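Local coordinates for Slr0280 protein (Synechocystis sp., PDB 5H3K) that is of unknown function but carries a phosphodiester glycosidase (NAGPA-family) domain and may therefore act on sugar phosphodiester linkages, at residues G81-M86 with Q589-S594; P294-T299 with T582-G587; G406-G411 with P425-E430. One frame throughout, in Å; residues are numbered along the deposited sequence.

Contact 1 of 3, residues G81-M86 with Q589-S594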
# COMPACT_ATOMS: atom_id res chain seq x y z
N GLY A 81 -16.64 8.12 0.91
CA GLY A 81 -15.36 7.96 0.21
C GLY A 81 -15.56 7.22 -1.10
O GLY A 81 -16.19 6.15 -1.12
N ASP A 82 -15.05 7.77 -2.20
CA ASP A 82 -15.37 7.24 -3.52
C ASP A 82 -14.99 5.78 -3.71
O ASP A 82 -15.80 4.97 -4.19
CB ASP A 82 -14.84 8.15 -4.66
CG ASP A 82 -13.31 8.20 -4.76
OD1 ASP A 82 -12.56 7.90 -3.80
OD2 ASP A 82 -12.85 8.59 -5.86
N THR A 83 -13.77 5.43 -3.32
CA THR A 83 -13.31 4.06 -3.50
C THR A 83 -14.08 3.13 -2.57
O THR A 83 -14.25 1.94 -2.86
CB THR A 83 -11.78 3.95 -3.28
OG1 THR A 83 -11.43 4.54 -2.02
CG2 THR A 83 -11.03 4.68 -4.37
N GLY A 84 -14.58 3.68 -1.47
CA GLY A 84 -15.40 2.92 -0.54
C GLY A 84 -16.80 2.69 -1.09
O GLY A 84 -17.34 1.59 -0.99
N ALA A 85 -17.39 3.73 -1.68
CA ALA A 85 -18.71 3.59 -2.28
C ALA A 85 -18.66 2.59 -3.43
O ALA A 85 -19.57 1.78 -3.61
CB ALA A 85 -19.23 4.94 -2.77
N MET A 86 -17.56 2.64 -4.19
CA MET A 86 -17.37 1.74 -5.31
C MET A 86 -17.34 0.29 -4.84
O MET A 86 -18.00 -0.58 -5.42
CB MET A 86 -16.06 2.08 -6.03
CG MET A 86 -15.81 1.25 -7.28
SD MET A 86 -14.26 1.66 -8.11
CE MET A 86 -13.07 1.10 -6.87
N GLN A 589 -8.80 2.37 0.67
CA GLN A 589 -9.31 1.13 0.09
C GLN A 589 -8.29 0.58 -0.88
O GLN A 589 -7.64 1.34 -1.58
CB GLN A 589 -10.63 1.35 -0.67
CG GLN A 589 -11.73 2.04 0.15
CD GLN A 589 -12.26 1.19 1.29
OE1 GLN A 589 -12.00 -0.01 1.37
NE2 GLN A 589 -13.01 1.83 2.18
N LEU A 590 -8.15 -0.74 -0.93
CA LEU A 590 -7.25 -1.35 -1.92
C LEU A 590 -7.82 -1.25 -3.33
O LEU A 590 -9.01 -1.55 -3.55
CB LEU A 590 -6.99 -2.83 -1.61
CG LEU A 590 -6.15 -3.20 -0.39
CD1 LEU A 590 -5.83 -4.72 -0.43
CD2 LEU A 590 -4.88 -2.36 -0.33
N LEU A 591 -6.98 -0.87 -4.28
CA LEU A 591 -7.41 -0.71 -5.67
C LEU A 591 -7.14 -1.95 -6.50
O LEU A 591 -7.85 -2.22 -7.47
CB LEU A 591 -6.66 0.46 -6.32
CG LEU A 591 -6.91 1.88 -5.80
CD1 LEU A 591 -6.19 2.88 -6.70
CD2 LEU A 591 -8.40 2.16 -5.78
N ASP A 592 -6.10 -2.69 -6.13
CA ASP A 592 -5.47 -3.65 -7.04
C ASP A 592 -5.79 -5.11 -6.78
O ASP A 592 -5.56 -5.96 -7.64
CB ASP A 592 -3.95 -3.49 -6.96
CG ASP A 592 -3.41 -3.81 -5.57
OD1 ASP A 592 -3.85 -3.15 -4.59
OD2 ASP A 592 -2.56 -4.71 -5.44
N ARG A 593 -6.27 -5.43 -5.57
CA ARG A 593 -6.58 -6.81 -5.21
C ARG A 593 -7.57 -6.81 -4.07
O ARG A 593 -7.77 -5.78 -3.42
CB ARG A 593 -5.31 -7.56 -4.79
CG ARG A 593 -4.75 -7.15 -3.42
CD ARG A 593 -3.29 -7.57 -3.23
NE ARG A 593 -3.11 -9.00 -3.47
CZ ARG A 593 -1.94 -9.61 -3.66
NH1 ARG A 593 -0.81 -8.93 -3.62
NH2 ARG A 593 -1.91 -10.92 -3.90
N SER A 594 -8.18 -7.96 -3.80
CA SER A 594 -9.07 -8.07 -2.65
C SER A 594 -8.28 -8.06 -1.36
O SER A 594 -7.21 -8.69 -1.27
CB SER A 594 -9.90 -9.36 -2.72
OG SER A 594 -10.86 -9.25 -3.75

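Contact 2 of 3, residues P294-T299 with T582-G587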
# COMPACT_ATOMS: atom_id res chain seq x y z
N PRO A 294 -2.83 -6.48 -16.70
CA PRO A 294 -3.63 -5.43 -16.05
C PRO A 294 -2.76 -4.74 -15.00
O PRO A 294 -2.14 -5.43 -14.18
CB PRO A 294 -4.78 -6.20 -15.38
CG PRO A 294 -4.80 -7.55 -16.08
CD PRO A 294 -3.35 -7.83 -16.42
N VAL A 295 -2.69 -3.41 -15.04
CA VAL A 295 -1.87 -2.64 -14.10
C VAL A 295 -2.65 -1.50 -13.46
O VAL A 295 -3.38 -0.76 -14.13
CB VAL A 295 -0.60 -2.07 -14.80
CG1 VAL A 295 0.17 -1.15 -13.87
CG2 VAL A 295 0.31 -3.20 -15.28
N THR A 296 -2.51 -1.36 -12.14
CA THR A 296 -3.11 -0.25 -11.41
C THR A 296 -2.04 0.78 -11.06
O THR A 296 -0.97 0.44 -10.54
CB THR A 296 -3.74 -0.71 -10.09
OG1 THR A 296 -4.51 -1.90 -10.31
CG2 THR A 296 -4.63 0.38 -9.53
N THR A 297 -2.32 2.05 -11.36
CA THR A 297 -1.38 3.11 -11.03
C THR A 297 -2.06 4.27 -10.33
O THR A 297 -3.25 4.54 -10.55
CB THR A 297 -0.65 3.66 -12.27
OG1 THR A 297 -1.61 4.20 -13.19
CG2 THR A 297 0.16 2.58 -12.96
N VAL A 298 -1.30 4.96 -9.51
CA VAL A 298 -1.71 6.27 -9.03
C VAL A 298 -0.55 7.19 -9.31
O VAL A 298 0.59 6.91 -8.94
CB VAL A 298 -2.05 6.28 -7.55
CG1 VAL A 298 -2.40 7.69 -7.12
CG2 VAL A 298 -3.21 5.32 -7.27
N THR A 299 -0.84 8.28 -10.01
CA THR A 299 0.19 9.22 -10.43
C THR A 299 0.03 10.50 -9.64
O THR A 299 -1.07 11.06 -9.53
CB THR A 299 0.14 9.49 -11.95
OG1 THR A 299 0.38 8.27 -12.66
CG2 THR A 299 1.21 10.52 -12.33
N THR A 582 2.23 -7.03 -2.40
CA THR A 582 1.77 -5.97 -3.31
C THR A 582 0.36 -5.51 -2.94
O THR A 582 -0.56 -6.31 -2.86
CB THR A 582 1.81 -6.41 -4.79
OG1 THR A 582 3.18 -6.55 -5.20
CG2 THR A 582 1.15 -5.34 -5.68
N SER A 583 0.21 -4.20 -2.71
CA SER A 583 -1.08 -3.62 -2.36
C SER A 583 -1.01 -2.10 -2.49
O SER A 583 -0.03 -1.47 -2.08
CB SER A 583 -1.51 -4.07 -0.95
OG SER A 583 -0.36 -4.18 -0.11
N LEU A 584 -2.05 -1.52 -3.07
CA LEU A 584 -2.07 -0.10 -3.39
C LEU A 584 -3.41 0.44 -2.91
O LEU A 584 -4.46 -0.01 -3.38
CB LEU A 584 -1.93 0.09 -4.91
CG LEU A 584 -2.11 1.48 -5.53
CD1 LEU A 584 -1.20 2.47 -4.85
CD2 LEU A 584 -1.81 1.40 -7.03
N ALA A 585 -3.38 1.39 -1.96
CA ALA A 585 -4.61 1.90 -1.34
C ALA A 585 -4.86 3.35 -1.74
O ALA A 585 -3.93 4.15 -1.77
CB ALA A 585 -4.57 1.77 0.20
N LEU A 586 -6.12 3.68 -2.02
CA LEU A 586 -6.50 5.04 -2.35
C LEU A 586 -7.75 5.38 -1.56
O LEU A 586 -8.74 4.65 -1.62
CB LEU A 586 -6.75 5.18 -3.86
CG LEU A 586 -7.21 6.58 -4.33
CD1 LEU A 586 -6.08 7.59 -4.16
CD2 LEU A 586 -7.72 6.54 -5.78
N GLY A 587 -7.70 6.47 -0.80
CA GLY A 587 -8.79 6.80 0.10
C GLY A 587 -9.08 5.68 1.08
O GLY A 587 -10.24 5.42 1.43

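Contact 3 of 3, residues G406-G411 with P425-E430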
# COMPACT_ATOMS: atom_id res chain seq x y z
N GLY A 406 17.10 -5.52 10.68
CA GLY A 406 16.93 -6.94 10.91
C GLY A 406 17.94 -7.79 10.17
O GLY A 406 17.95 -9.02 10.29
N TYR A 407 18.80 -7.13 9.38
CA TYR A 407 19.78 -7.86 8.59
C TYR A 407 21.06 -8.19 9.38
O TYR A 407 21.76 -7.30 9.87
CB TYR A 407 20.11 -7.09 7.31
CG TYR A 407 21.05 -7.81 6.37
CD1 TYR A 407 20.70 -9.03 5.79
CD2 TYR A 407 22.28 -7.26 6.04
CE1 TYR A 407 21.57 -9.69 4.93
CE2 TYR A 407 23.15 -7.91 5.16
CZ TYR A 407 22.79 -9.13 4.62
OH TYR A 407 23.66 -9.77 3.75
N VAL A 408 21.36 -9.48 9.50
CA VAL A 408 22.45 -9.94 10.36
C VAL A 408 23.68 -10.41 9.60
O VAL A 408 23.64 -11.41 8.86
CB VAL A 408 21.98 -11.06 11.29
CG1 VAL A 408 23.10 -11.47 12.23
CG2 VAL A 408 20.77 -10.62 12.09
N GLN A 409 24.78 -9.69 9.79
CA GLN A 409 26.09 -10.08 9.27
C GLN A 409 27.16 -9.75 10.31
O GLN A 409 26.93 -8.94 11.20
CB GLN A 409 26.41 -9.36 7.96
CG GLN A 409 25.50 -9.70 6.78
CD GLN A 409 25.65 -11.15 6.31
OE1 GLN A 409 26.69 -11.77 6.48
NE2 GLN A 409 24.59 -11.69 5.71
N ARG A 410 28.31 -10.39 10.21
CA ARG A 410 29.43 -10.00 11.06
C ARG A 410 29.76 -8.54 10.78
O ARG A 410 29.78 -8.10 9.62
CB ARG A 410 30.64 -10.89 10.80
CG ARG A 410 30.44 -12.32 11.31
CD ARG A 410 31.56 -13.25 10.87
NE ARG A 410 32.77 -13.08 11.67
CZ ARG A 410 33.80 -12.30 11.34
NH1 ARG A 410 33.76 -11.59 10.21
NH2 ARG A 410 34.86 -12.23 12.14
N GLY A 411 30.01 -7.78 11.84
CA GLY A 411 30.31 -6.36 11.70
C GLY A 411 29.78 -5.58 12.90
O GLY A 411 29.37 -6.17 13.90
N PRO A 425 18.82 -9.82 21.03
CA PRO A 425 19.91 -10.21 20.13
C PRO A 425 19.42 -11.07 18.96
O PRO A 425 18.57 -11.94 19.16
CB PRO A 425 20.88 -10.99 21.03
CG PRO A 425 20.14 -11.26 22.30
CD PRO A 425 19.08 -10.21 22.43
N LEU A 426 19.95 -10.80 17.77
CA LEU A 426 19.51 -11.50 16.57
C LEU A 426 20.48 -12.59 16.17
O LEU A 426 20.21 -13.37 15.27
CB LEU A 426 19.34 -10.51 15.42
CG LEU A 426 18.26 -9.44 15.53
CD1 LEU A 426 18.38 -8.43 14.40
CD2 LEU A 426 16.88 -10.08 15.53
N SER A 427 21.64 -12.63 16.83
CA SER A 427 22.63 -13.68 16.60
C SER A 427 23.27 -14.07 17.93
O SER A 427 23.12 -13.35 18.92
CB SER A 427 23.71 -13.22 15.61
OG SER A 427 24.55 -12.22 16.16
N ASP A 428 23.95 -15.21 17.96
CA ASP A 428 24.63 -15.64 19.18
C ASP A 428 25.95 -14.90 19.37
O ASP A 428 26.55 -14.41 18.41
CB ASP A 428 24.94 -17.14 19.14
CG ASP A 428 23.70 -17.99 19.13
OD1 ASP A 428 23.81 -19.19 18.77
OD2 ASP A 428 22.61 -17.48 19.49
N ASN A 429 26.38 -14.81 20.63
CA ASN A 429 27.69 -14.28 20.98
C ASN A 429 27.90 -12.83 20.54
O ASN A 429 28.94 -12.48 19.99
CB ASN A 429 28.80 -15.19 20.44
CG ASN A 429 28.64 -16.63 20.89
OD1 ASN A 429 28.29 -16.89 22.04
ND2 ASN A 429 28.89 -17.57 19.99
N GLU A 430 26.89 -12.00 20.77
CA GLU A 430 27.01 -10.57 20.49
C GLU A 430 27.61 -9.86 21.70
O GLU A 430 27.48 -10.35 22.83
CB GLU A 430 25.64 -9.96 20.16
CG GLU A 430 25.01 -10.55 18.91
CD GLU A 430 23.75 -9.83 18.47
OE1 GLU A 430 23.34 -10.06 17.31
OE2 GLU A 430 23.19 -9.03 19.25

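Contact 1 of 3, residues G81-M86 with Q589-S594
Thr83, at the start of helix 82-89, is pressed against the aliphatic part of Gln589, its hydroxyl and CB lying alongside the two methylenes. The tight spot is Thr83 OG1 at 3.3 Å from Gln589 CG, with Thr83 CB lying 3.9 Å from Gln589 CB. The hydroxyl is not wasted on this carbon neighbour, since it hydrogen-bonds to the carbonyl of Leu586. Gln589 is bent at its second torsion (chi2 -68°), which carries its amide across Gly84 with NE2 3.8 Å from Gly84 CA. A CB on Gly84 would come close to that NE2 and would also be crowded by Gly81 O, which is consistent with glycine here giving the amide passage to the carbonyl of Pro64, where NE2 is bonded. With an alanine in place of Gln589, the Pro64 carbonyl would probably lose its amide donor and a gap would open beside Thr83 and Gly84. The other side is looser. Within 589-594, Thr83 CG2 meets Leu591 CD2, at 3.9 Å and about at a right angle. Met86 CE stays 4.9 Å from Leu591 CD2; Leu591 and Met86 are both partly exposed, and both of them, as well as Thr83, touch Trp281 of strand 279-288. Asp82, which makes no contact with 589-594, forms a salt bridge with Arg123 through OD2. The arrangement is a helix N-terminus, with Gly81 at the N-cap, packed against a beta hairpin formed by strands 584-586 and 589-590.

Contact 2 of 3, residues P294-T299 with T582-G587
Thr296 and Val298 pack against Leu584 in a buried, face-to-face contact between strands of two different sheets. Strand 291-300 is an inner strand of the eight-stranded antiparallel sheet, whereas strand 584-586 belongs to the sheet that also holds 336-339 and 600-609. Their short axes approach to 8.6 Å at an angle of 50°, too far apart for backbone bonding, so side chains bridge the interval. Thr296 lies opposite Leu584 and Val298 opposite Leu586. The branch that does the touching is Leu584 CD2: chi1 of 172° sends CG forward, and chi2 leaves CD2 extended, anti to CA, as the leading methyl. This methyl reaches the backbone of the opposing strand, 3.7 Å from Thr296 O and 4.4 Å from Thr297 CA, and also touches two side-chain methyls: Thr296 CG2 lies 3.9 Å from Leu584 CD2, and Val298 CG2 lies 4.2 Å from it. Leu586 stays looser, its CD1 remaining 4.7 Å from Val298 CG1. Leu591, from the loop after strand 589-590, touches Thr296, Val298 and Leu586 and so adds to the same apolar layer. Thr296 presents its methyl to Leu584 and gives its hydroxyl to Gln283 of strand 279-288; Thr297, whose side chain starts away from the interface, is bonded through OG1 to Arg284. No hydrogen bond joins the two segments. The hydroxyls of these threonines are served from within their own sheet, and between the two segments the contact is apolar packing, mainly of methyl groups, which implies that it rests on burial rather than on polar bonds.

Contact 3 of 3, residues G406-G411 with P425-E430
Val408 lays both of its methyls on 425-430. CG2 meets Leu426 CB at 3.6 Å and also lies 4.0 Å from Leu426 CD1, while CG1, anti to its own backbone N (chi1 -177°), comes to 3.9 Å from Ser427 CB. Leu426 reaches further along the opposing loop, its CD1 stopping 4.1 Å from Gly406 CA. These touches are carbon on carbon, and no hydrogen bond crosses between the segments. The second shell is polar and probably helps hold 425-430 in shape: Ser427 OG donates over 2.7 Å to Glu430 OE1, which accepts on its anti lone pair, the one away from the other carboxylate oxygen. The amide of Ser427 adds a weak bond to the same Glu430 OE1 at 3.1 Å (128° at the hydrogen). Arg466 of strand 460-466 completes the grip with a salt bridge to OE1, and the side chains of Val408, Leu426 and Ser427 also touch Arg466. The other carboxylate oxygen, OE2, is bonded to the hydroxyl of Tyr423. In 406-411, the backbones of Gly406 and Gly411 bond to those of Pro350 and Arg466 respectively. The chemistry implies a small apolar patch at the surface, whose form is probably steadied by the Glu430 carboxylate, itself paired with Arg466, rather than by any polar link between the loops.

Contacts 1 and 2 are buried and share one hairpin: strands 584-586 and 589-590 follow each other in the chain and pair in the same sheet, one facing strand 291-300 and the other facing helix 82-89. They touch directly, Arg593 NH1 of contact 1 lying 2.7 Å from Thr582 O of contact 2, a probable hydrogen bond. Contact 3 is a surface meeting of two loops, its centre about 41 Å from that of contact 1 and about 36 Å from that of contact 2. None has a hydrogen bond between its segments, but contact 2 is mostly methyl packing, contact 1 sets polar side chains against each other by their carbon parts while their polar ends bond elsewhere, and contact 3 backs its apolar touch with a carboxylate network.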